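Local coordinates for ORC1-type DNA replication protein 2 (Aeropyrum pernix, PDB 1W5T) that binds DNA and ATP and takes part in regulating DNA replication as an AAA+ protein of the Cdc6/Orc family, at residues Y91-N96 and L144-S149; Y221-Q226 and R261-L266; L367-P372 and L383-P388. All coordinates share one frame; numbering follows the deposited sequence.

Interaction 1 (Y91-N96 and L144-S149)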
# COMPACT_ATOMS: atom_id res chain seq x y z
N TYR A 91 14.02 0.49 8.28
CA TYR A 91 12.76 0.82 7.66
C TYR A 91 12.76 2.27 7.25
O TYR A 91 13.02 3.16 8.03
CB TYR A 91 11.55 0.50 8.58
CG TYR A 91 10.24 0.92 7.96
CD1 TYR A 91 9.59 0.12 7.00
CD2 TYR A 91 9.69 2.13 8.30
CE1 TYR A 91 8.37 0.55 6.40
CE2 TYR A 91 8.55 2.59 7.70
CZ TYR A 91 7.87 1.82 6.78
OH TYR A 91 6.72 2.34 6.28
N VAL A 92 12.51 2.51 5.98
CA VAL A 92 12.42 3.86 5.49
C VAL A 92 11.17 4.06 4.68
O VAL A 92 10.93 3.34 3.72
CB VAL A 92 13.63 4.20 4.57
CG1 VAL A 92 13.64 5.68 4.23
CG2 VAL A 92 14.96 3.74 5.24
N ASN A 93 10.38 5.05 5.10
CA ASN A 93 9.27 5.53 4.33
C ASN A 93 9.74 6.68 3.41
O ASN A 93 10.07 7.77 3.90
CB ASN A 93 8.16 6.04 5.24
CG ASN A 93 6.89 6.34 4.48
OD1 ASN A 93 6.95 6.79 3.32
ND2 ASN A 93 5.74 6.04 5.09
N ALA A 94 9.74 6.44 2.11
CA ALA A 94 10.39 7.33 1.16
C ALA A 94 9.61 8.61 0.85
O ALA A 94 10.15 9.51 0.20
CB ALA A 94 10.72 6.59 -0.11
N PHE A 95 8.37 8.70 1.30
CA PHE A 95 7.64 9.97 1.39
C PHE A 95 8.40 10.96 2.29
O PHE A 95 8.42 12.19 2.04
CB PHE A 95 6.28 9.75 2.06
CG PHE A 95 5.14 9.55 1.11
CD1 PHE A 95 5.29 9.76 -0.25
CD2 PHE A 95 3.90 9.12 1.60
CE1 PHE A 95 4.22 9.55 -1.13
CE2 PHE A 95 2.80 8.92 0.73
CZ PHE A 95 2.96 9.14 -0.64
N ASN A 96 9.02 10.41 3.33
CA ASN A 96 9.68 11.17 4.39
C ASN A 96 11.15 11.54 4.09
O ASN A 96 11.90 11.91 5.01
CB ASN A 96 9.57 10.39 5.73
CG ASN A 96 8.12 10.34 6.28
OD1 ASN A 96 7.84 10.86 7.36
ND2 ASN A 96 7.21 9.68 5.54
N LEU A 144 12.30 -0.33 1.84
CA LEU A 144 12.01 1.00 1.31
C LEU A 144 10.55 1.05 0.94
O LEU A 144 10.17 0.62 -0.14
CB LEU A 144 12.84 1.37 0.08
CG LEU A 144 14.38 1.32 0.15
CD1 LEU A 144 15.03 1.45 -1.22
CD2 LEU A 144 14.87 2.39 1.13
N ASP A 145 9.75 1.60 1.87
CA ASP A 145 8.32 1.84 1.74
C ASP A 145 7.95 3.06 0.90
O ASP A 145 8.73 4.01 0.78
CB ASP A 145 7.70 2.01 3.13
CG ASP A 145 6.31 1.41 3.24
OD1 ASP A 145 5.63 1.14 2.21
OD2 ASP A 145 5.80 1.18 4.35
N GLU A 146 6.75 3.03 0.34
CA GLU A 146 6.29 4.08 -0.56
C GLU A 146 7.35 4.29 -1.63
O GLU A 146 7.69 5.43 -1.93
CB GLU A 146 6.02 5.41 0.17
CG GLU A 146 5.01 5.37 1.32
CD GLU A 146 3.56 5.15 0.88
OE1 GLU A 146 2.68 5.00 1.74
OE2 GLU A 146 3.28 5.12 -0.32
N PHE A 147 7.84 3.18 -2.19
CA PHE A 147 8.95 3.18 -3.12
C PHE A 147 8.60 3.99 -4.36
O PHE A 147 9.46 4.68 -4.91
CB PHE A 147 9.36 1.74 -3.51
CG PHE A 147 10.55 1.68 -4.42
CD1 PHE A 147 11.83 2.05 -3.97
CD2 PHE A 147 10.40 1.29 -5.74
CE1 PHE A 147 12.91 2.00 -4.81
CE2 PHE A 147 11.49 1.24 -6.60
CZ PHE A 147 12.74 1.58 -6.15
N GLN A 148 7.32 3.93 -4.77
CA GLN A 148 6.88 4.68 -5.94
C GLN A 148 7.25 6.15 -5.85
O GLN A 148 7.54 6.74 -6.87
CB GLN A 148 5.38 4.50 -6.22
CG GLN A 148 4.46 5.34 -5.35
CD GLN A 148 4.43 4.89 -3.90
OE1 GLN A 148 4.90 3.78 -3.54
NE2 GLN A 148 3.87 5.73 -3.07
N SER A 149 7.28 6.74 -4.65
CA SER A 149 7.73 8.13 -4.50
C SER A 149 9.23 8.33 -4.77
O SER A 149 9.71 9.43 -5.07
CB SER A 149 7.32 8.74 -3.16
OG SER A 149 8.20 8.37 -2.12

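Interaction 2 (Y221-Q226 and R261-L266). With ANP (phosphoaminophosphonic acid-adenylate ester), chain D.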
# COMPACT_ATOMS: atom_id res chain seq x y z
N TYR A 221 -12.25 -11.12 9.33
CA TYR A 221 -12.73 -11.73 10.54
C TYR A 221 -11.55 -12.31 11.32
O TYR A 221 -11.38 -12.06 12.51
CB TYR A 221 -13.81 -12.80 10.28
CG TYR A 221 -14.14 -13.48 11.59
CD1 TYR A 221 -13.39 -14.55 12.05
CD2 TYR A 221 -15.12 -12.93 12.45
CE1 TYR A 221 -13.63 -15.11 13.26
CE2 TYR A 221 -15.39 -13.52 13.68
CZ TYR A 221 -14.64 -14.60 14.06
OH TYR A 221 -14.85 -15.19 15.26
N THR A 222 -10.74 -13.11 10.63
CA THR A 222 -9.51 -13.61 11.19
C THR A 222 -8.64 -12.50 11.75
O THR A 222 -8.07 -12.64 12.84
CB THR A 222 -8.74 -14.45 10.14
OG1 THR A 222 -9.57 -15.54 9.74
CG2 THR A 222 -7.58 -15.15 10.76
N ILE A 223 -8.53 -11.40 11.02
CA ILE A 223 -7.69 -10.30 11.52
C ILE A 223 -8.24 -9.62 12.78
O ILE A 223 -7.48 -9.31 13.71
CB ILE A 223 -7.36 -9.26 10.40
CG1 ILE A 223 -6.52 -9.95 9.29
CG2 ILE A 223 -6.66 -7.99 11.01
CD1 ILE A 223 -6.42 -9.14 7.92
N LEU A 224 -9.55 -9.44 12.85
CA LEU A 224 -10.18 -8.81 14.00
C LEU A 224 -10.12 -9.75 15.21
O LEU A 224 -9.95 -9.33 16.38
CB LEU A 224 -11.63 -8.40 13.69
CG LEU A 224 -11.76 -7.30 12.63
CD1 LEU A 224 -13.22 -7.10 12.18
CD2 LEU A 224 -11.13 -5.99 13.10
N GLU A 225 -10.22 -11.04 14.93
CA GLU A 225 -10.24 -12.00 16.02
C GLU A 225 -8.90 -12.05 16.78
O GLU A 225 -8.91 -12.10 18.01
CB GLU A 225 -10.69 -13.37 15.54
CG GLU A 225 -10.54 -14.45 16.59
CD GLU A 225 -10.83 -15.83 16.03
OE1 GLU A 225 -11.84 -16.44 16.40
OE2 GLU A 225 -10.04 -16.33 15.21
N GLN A 226 -7.80 -12.01 16.04
CA GLN A 226 -6.46 -11.84 16.57
C GLN A 226 -6.28 -10.49 17.31
O GLN A 226 -5.70 -10.47 18.38
CB GLN A 226 -5.42 -12.00 15.43
CG GLN A 226 -3.97 -11.81 15.84
CD GLN A 226 -3.01 -11.94 14.68
OE1 GLN A 226 -3.19 -11.29 13.64
NE2 GLN A 226 -1.98 -12.79 14.85
N ARG A 261 -9.34 -0.00 8.34
CA ARG A 261 -10.68 0.47 8.63
C ARG A 261 -11.41 -0.47 9.58
O ARG A 261 -12.14 -0.02 10.43
CB ARG A 261 -11.48 0.60 7.36
CG ARG A 261 -12.18 1.91 7.22
CD ARG A 261 -12.81 2.16 5.82
NE ARG A 261 -13.60 3.37 5.92
CZ ARG A 261 -14.90 3.55 5.67
NH1 ARG A 261 -15.38 4.76 5.92
NH2 ARG A 261 -15.71 2.62 5.17
N ALA A 262 -11.22 -1.78 9.40
CA ALA A 262 -11.89 -2.76 10.24
C ALA A 262 -11.43 -2.67 11.70
O ALA A 262 -12.27 -2.62 12.61
CB ALA A 262 -11.71 -4.15 9.71
N ILE A 263 -10.11 -2.60 11.88
CA ILE A 263 -9.49 -2.50 13.18
C ILE A 263 -9.87 -1.21 13.93
O ILE A 263 -10.09 -1.25 15.15
CB ILE A 263 -7.95 -2.65 13.06
CG1 ILE A 263 -7.61 -4.10 12.77
CG2 ILE A 263 -7.24 -2.24 14.34
CD1 ILE A 263 -6.22 -4.25 12.24
N VAL A 264 -9.94 -0.11 13.21
CA VAL A 264 -10.29 1.19 13.78
C VAL A 264 -11.77 1.15 14.25
O VAL A 264 -12.10 1.62 15.35
CB VAL A 264 -10.03 2.35 12.77
CG1 VAL A 264 -10.55 3.65 13.28
CG2 VAL A 264 -8.54 2.51 12.51
N ALA A 265 -12.64 0.58 13.43
CA ALA A 265 -14.02 0.31 13.86
C ALA A 265 -14.12 -0.45 15.18
O ALA A 265 -14.92 -0.10 16.04
CB ALA A 265 -14.79 -0.45 12.78
N LEU A 266 -13.34 -1.51 15.33
CA LEU A 266 -13.38 -2.34 16.51
C LEU A 266 -12.85 -1.50 17.69
O LEU A 266 -13.45 -1.49 18.77
CB LEU A 266 -12.62 -3.66 16.30
CG LEU A 266 -12.36 -4.55 17.53
CD1 LEU A 266 -13.68 -4.87 18.18
CD2 LEU A 266 -11.67 -5.86 17.22
PG ANP D . -1.75 2.12 3.00
O1G ANP D . -2.37 3.38 3.72
O2G ANP D . -0.17 2.31 2.95
O3G ANP D . -2.33 1.87 1.54
PB ANP D . -1.12 -0.65 3.93
O1B ANP D . 0.44 -0.45 4.01
O2B ANP D . -1.46 -1.41 2.62
N3B ANP D . -2.02 0.80 4.06
PA ANP D . -1.00 -1.72 6.60
O1A ANP D . 0.18 -2.80 6.60
O2A ANP D . -0.44 -0.35 7.18
O3A ANP D . -1.69 -1.57 5.15
O5' ANP D . -2.26 -2.30 7.43
C5' ANP D . -3.46 -1.64 7.87
C4' ANP D . -3.76 -2.20 9.27
O4' ANP D . -4.17 -3.57 9.19
C3' ANP D . -2.52 -2.25 10.17
O3' ANP D . -2.94 -2.03 11.49
C2' ANP D . -2.00 -3.67 10.05
O2' ANP D . -1.21 -4.15 11.14
C1' ANP D . -3.30 -4.45 9.91
N9 ANP D . -3.12 -5.61 9.04
C8 ANP D . -3.07 -5.58 7.66
N7 ANP D . -2.89 -6.82 7.14
C5 ANP D . -2.85 -7.69 8.16
C6 ANP D . -2.68 -9.15 8.44
N6 ANP D . -2.52 -10.07 7.44
N1 ANP D . -2.66 -9.59 9.72
C2 ANP D . -2.80 -8.78 10.77
N3 ANP D . -2.94 -7.44 10.66
C4 ANP D . -2.97 -6.86 9.36

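Interaction 3 (L367-P372 and L383-P388)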
# COMPACT_ATOMS: atom_id res chain seq x y z
N LEU A 367 -10.84 2.64 -11.06
CA LEU A 367 -11.95 3.52 -10.68
C LEU A 367 -13.28 3.00 -11.21
O LEU A 367 -14.33 3.25 -10.62
CB LEU A 367 -11.73 4.95 -11.19
CG LEU A 367 -10.65 5.74 -10.47
CD1 LEU A 367 -10.35 7.04 -11.19
CD2 LEU A 367 -11.07 5.97 -9.01
N VAL A 368 -13.23 2.28 -12.33
CA VAL A 368 -14.42 1.79 -12.97
C VAL A 368 -14.19 0.35 -13.39
O VAL A 368 -13.11 0.00 -13.86
CB VAL A 368 -14.89 2.73 -14.17
CG1 VAL A 368 -14.49 4.16 -13.96
CG2 VAL A 368 -14.42 2.26 -15.52
N ASP A 369 -15.19 -0.51 -13.19
CA ASP A 369 -15.10 -1.85 -13.80
C ASP A 369 -15.79 -1.86 -15.17
O ASP A 369 -16.80 -1.17 -15.39
CB ASP A 369 -15.64 -2.99 -12.91
CG ASP A 369 -15.36 -2.80 -11.43
OD1 ASP A 369 -14.18 -2.83 -11.01
OD2 ASP A 369 -16.27 -2.66 -10.60
N ALA A 370 -15.21 -2.65 -16.06
CA ALA A 370 -15.70 -2.86 -17.41
C ALA A 370 -15.94 -4.36 -17.62
O ALA A 370 -15.12 -5.19 -17.21
CB ALA A 370 -14.70 -2.35 -18.42
N LYS A 371 -17.08 -4.69 -18.22
CA LYS A 371 -17.46 -6.07 -18.53
C LYS A 371 -18.27 -6.06 -19.85
O LYS A 371 -19.10 -5.16 -20.07
CB LYS A 371 -18.23 -6.70 -17.36
CG LYS A 371 -19.68 -7.06 -17.64
CD LYS A 371 -20.55 -6.98 -16.40
CE LYS A 371 -21.10 -8.36 -15.99
NZ LYS A 371 -21.96 -8.32 -14.75
N PRO A 372 -18.03 -7.04 -20.73
CA PRO A 372 -18.85 -7.17 -21.95
C PRO A 372 -20.20 -7.83 -21.65
O PRO A 372 -20.30 -8.54 -20.66
CB PRO A 372 -18.02 -8.08 -22.85
CG PRO A 372 -16.77 -8.41 -22.06
CD PRO A 372 -17.02 -8.10 -20.62
N LEU A 383 -20.22 -2.89 -20.59
CA LEU A 383 -20.90 -2.33 -19.43
C LEU A 383 -19.83 -1.74 -18.52
O LEU A 383 -18.73 -2.27 -18.44
CB LEU A 383 -21.75 -3.39 -18.71
CG LEU A 383 -22.77 -4.20 -19.57
CD1 LEU A 383 -23.64 -5.12 -18.67
CD2 LEU A 383 -23.68 -3.30 -20.40
N PHE A 384 -20.16 -0.62 -17.85
CA PHE A 384 -19.22 0.08 -16.99
C PHE A 384 -19.91 0.42 -15.71
O PHE A 384 -21.10 0.74 -15.72
CB PHE A 384 -18.77 1.38 -17.63
CG PHE A 384 -17.96 1.22 -18.87
CD1 PHE A 384 -18.54 1.42 -20.13
CD2 PHE A 384 -16.62 0.92 -18.80
CE1 PHE A 384 -17.78 1.28 -21.29
CE2 PHE A 384 -15.85 0.78 -19.96
CZ PHE A 384 -16.44 0.97 -21.21
N ARG A 385 -19.18 0.36 -14.60
CA ARG A 385 -19.70 0.82 -13.32
C ARG A 385 -18.62 1.53 -12.48
O ARG A 385 -17.44 1.32 -12.65
CB ARG A 385 -20.33 -0.35 -12.56
CG ARG A 385 -19.43 -1.02 -11.48
CD ARG A 385 -20.01 -2.24 -10.78
NE ARG A 385 -19.04 -3.33 -10.69
CZ ARG A 385 -19.28 -4.53 -10.14
NH1 ARG A 385 -20.46 -4.81 -9.60
NH2 ARG A 385 -18.33 -5.45 -10.13
N LEU A 386 -19.03 2.39 -11.57
CA LEU A 386 -18.10 2.84 -10.55
C LEU A 386 -17.69 1.64 -9.71
O LEU A 386 -18.50 0.75 -9.43
CB LEU A 386 -18.74 3.90 -9.66
CG LEU A 386 -17.69 4.79 -9.01
CD1 LEU A 386 -17.02 5.61 -10.14
CD2 LEU A 386 -18.32 5.67 -7.98
N ALA A 387 -16.42 1.60 -9.32
CA ALA A 387 -15.94 0.62 -8.34
C ALA A 387 -16.87 0.66 -7.12
O ALA A 387 -17.06 1.71 -6.53
CB ALA A 387 -14.51 0.94 -7.95
N PRO A 388 -17.50 -0.45 -6.79
CA PRO A 388 -18.52 -0.46 -5.71
C PRO A 388 -18.06 0.16 -4.36
O PRO A 388 -18.89 0.71 -3.64
CB PRO A 388 -18.87 -1.94 -5.57
CG PRO A 388 -18.61 -2.50 -6.97
CD PRO A 388 -17.34 -1.76 -7.44

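Interaction 1 (Y91-N96 and L144-S149)
One face of the F95 ring is covered by the side chain of E146: CG sits over it, offset toward the rim, and the carboxylate beyond stacks 9° from parallel to the ring, E146 CD 3.8 Å from F95 CE2. S149 CB approaches obliquely, 3.7 Å from F95 CD1. The Y91 ring is met at its edge instead. D145 OD2 lies there in the ring plane, and the carboxylate is turned steeply against the ring, 80° away from it. Y91 OH donates to D145 OD2; the modelled separation is so short that its exact value is doubtful.

Y91 gets there because its CG is anti to the backbone N (chi1 176°), which carries the hydroxyl across to the neighbouring strand. E146 bends at its second torsion, and Q148 NE2 holds E146 OE2 with a nearly straight bond of 2.9 Å lying close to the Q148 amide plane. The amide of N93 runs alongside E146, N93 OD1 3.1 Å from E146 CG, while the same oxygen accepts from F95 N to close an Asx turn.

Between the backbones, two parallel strands are joined by D145 N to V92 O (2.8 Å) and A94 N to D145 O (2.9 Å). On the face of the sheet away from D145, V92 CB packs against L144 CD2. Past the strand end, E146 O takes both S149 N and S149 OG.

D145 OD2 is also hydrogen-bonded to T66 of the ATP site, the D145 side chain is about 4 Å from the magnesium ion, and the E146 side chain is about 4 Å from the nucleotide. An acidic pair at the C-terminal end of an inner strand of the parallel sheet, D145 on the strand and E146 just beyond it, is characteristic of the Walker B motif of AAA+ ATPases.

Interaction 2 (Y221-Q226 and R261-L266)
A262 O accepts the helical bond from L266 N (3.1 Å), and L224 CD2 of the facing helix packs against that A262 oxygen, a van der Waals contact of 3.6 Å. That methyl is the main point of touch. L224 CD2 also reaches A262 CB at 3.9 Å and I263 CG1 at 4.0 Å and, more loosely, L266 CD2. L224 CG stands anti to its own carbonyl carbon (chi1 -66°), and the chain then extends so that the branched end, rather than CB, comes up against A262. L266 CD2 comes in from the far end of the contact and lies near L224 O.

On the nucleotide side, I223 CG2 meets I263 CD1 at 4.0 Å, and both isoleucines touch the ligand, at different parts. I223 lies over one face of the adenine, I223 CD1 3.8 Å from ANP C6, whereas I263 CD1 touches the ribose at O4'. This apolar roof is part of the ATP pocket; Y215 and R227 hydrogen-bond the nucleotide.

The axes of segments 221-226 and 261-266 approach to 10.0 Å and are inclined by 42°; the segments belong to helices 217-231 and 259-275 of the lid. Helix 239-249 packs alongside, its I245 touching L224.

Interaction 3 (L367-P372 and L383-P388)
V368 to K371 pairs with L383 to L386 as an antiparallel beta hairpin, the wing of the C-terminal winged-helix domain. Its backbone ladder has D369 and R385 as one hydrogen-bonded pair, closed by R385 N to D369 O at 2.9 Å and D369 N to R385 O at 3.0 Å. K371 and L383 form the next such pair toward the hairpin tip. At the other end A387 N reaches L367 O in a nearly straight bond of 3.0 Å, which carries the pairing past the strand.

Apolar contacts gather on the face that bears A370 and F384. A370 CB lies 3.7 Å from F384 CE2, V368 CG2 reaches F384 CD2 obliquely, at 4.2 Å, and both V368 and F384 also pack on helix 352-364. L386 and V368 lean on L314 of helix 308-322.

The charged contact lies on the other face, beside K371 and L383. R385, bent at chi3 (135°), brings NE to D369 OD2 in a salt bridge of 2.9 Å, with carboxylate and guanidinium planes 76° apart and the oxygen tilted from the guanidinium plane. D369 OD2 is met on its anti side, and P388 CD touches D369 OD2 at 3.5 Å while P388 CG lies over one face of the R385 guanidinium, offset toward its rim.

In the fold
The three contacts follow one another along the chain, each closing before the next opens, and each lies in a different part: the AAA+ core, its lid, and the winged-helix domain. Interaction 1 joins the edge strand 87-93 to its neighbour 139-145 in the five-stranded parallel sheet; interaction 2 pairs two helices; interaction 3 is in a three-stranded antiparallel sheet. Their centres lie 26 to 31 Å apart and none touches another. Interactions 1 and 2 nevertheless share the bound nucleotide, the first near its phosphate and magnesium end, the second at adenine and ribose, consistent with nucleotide binding linking the relative position of core and lid. Interaction 3 stands away from that site, its nearest atoms about 10 Å from interaction 2.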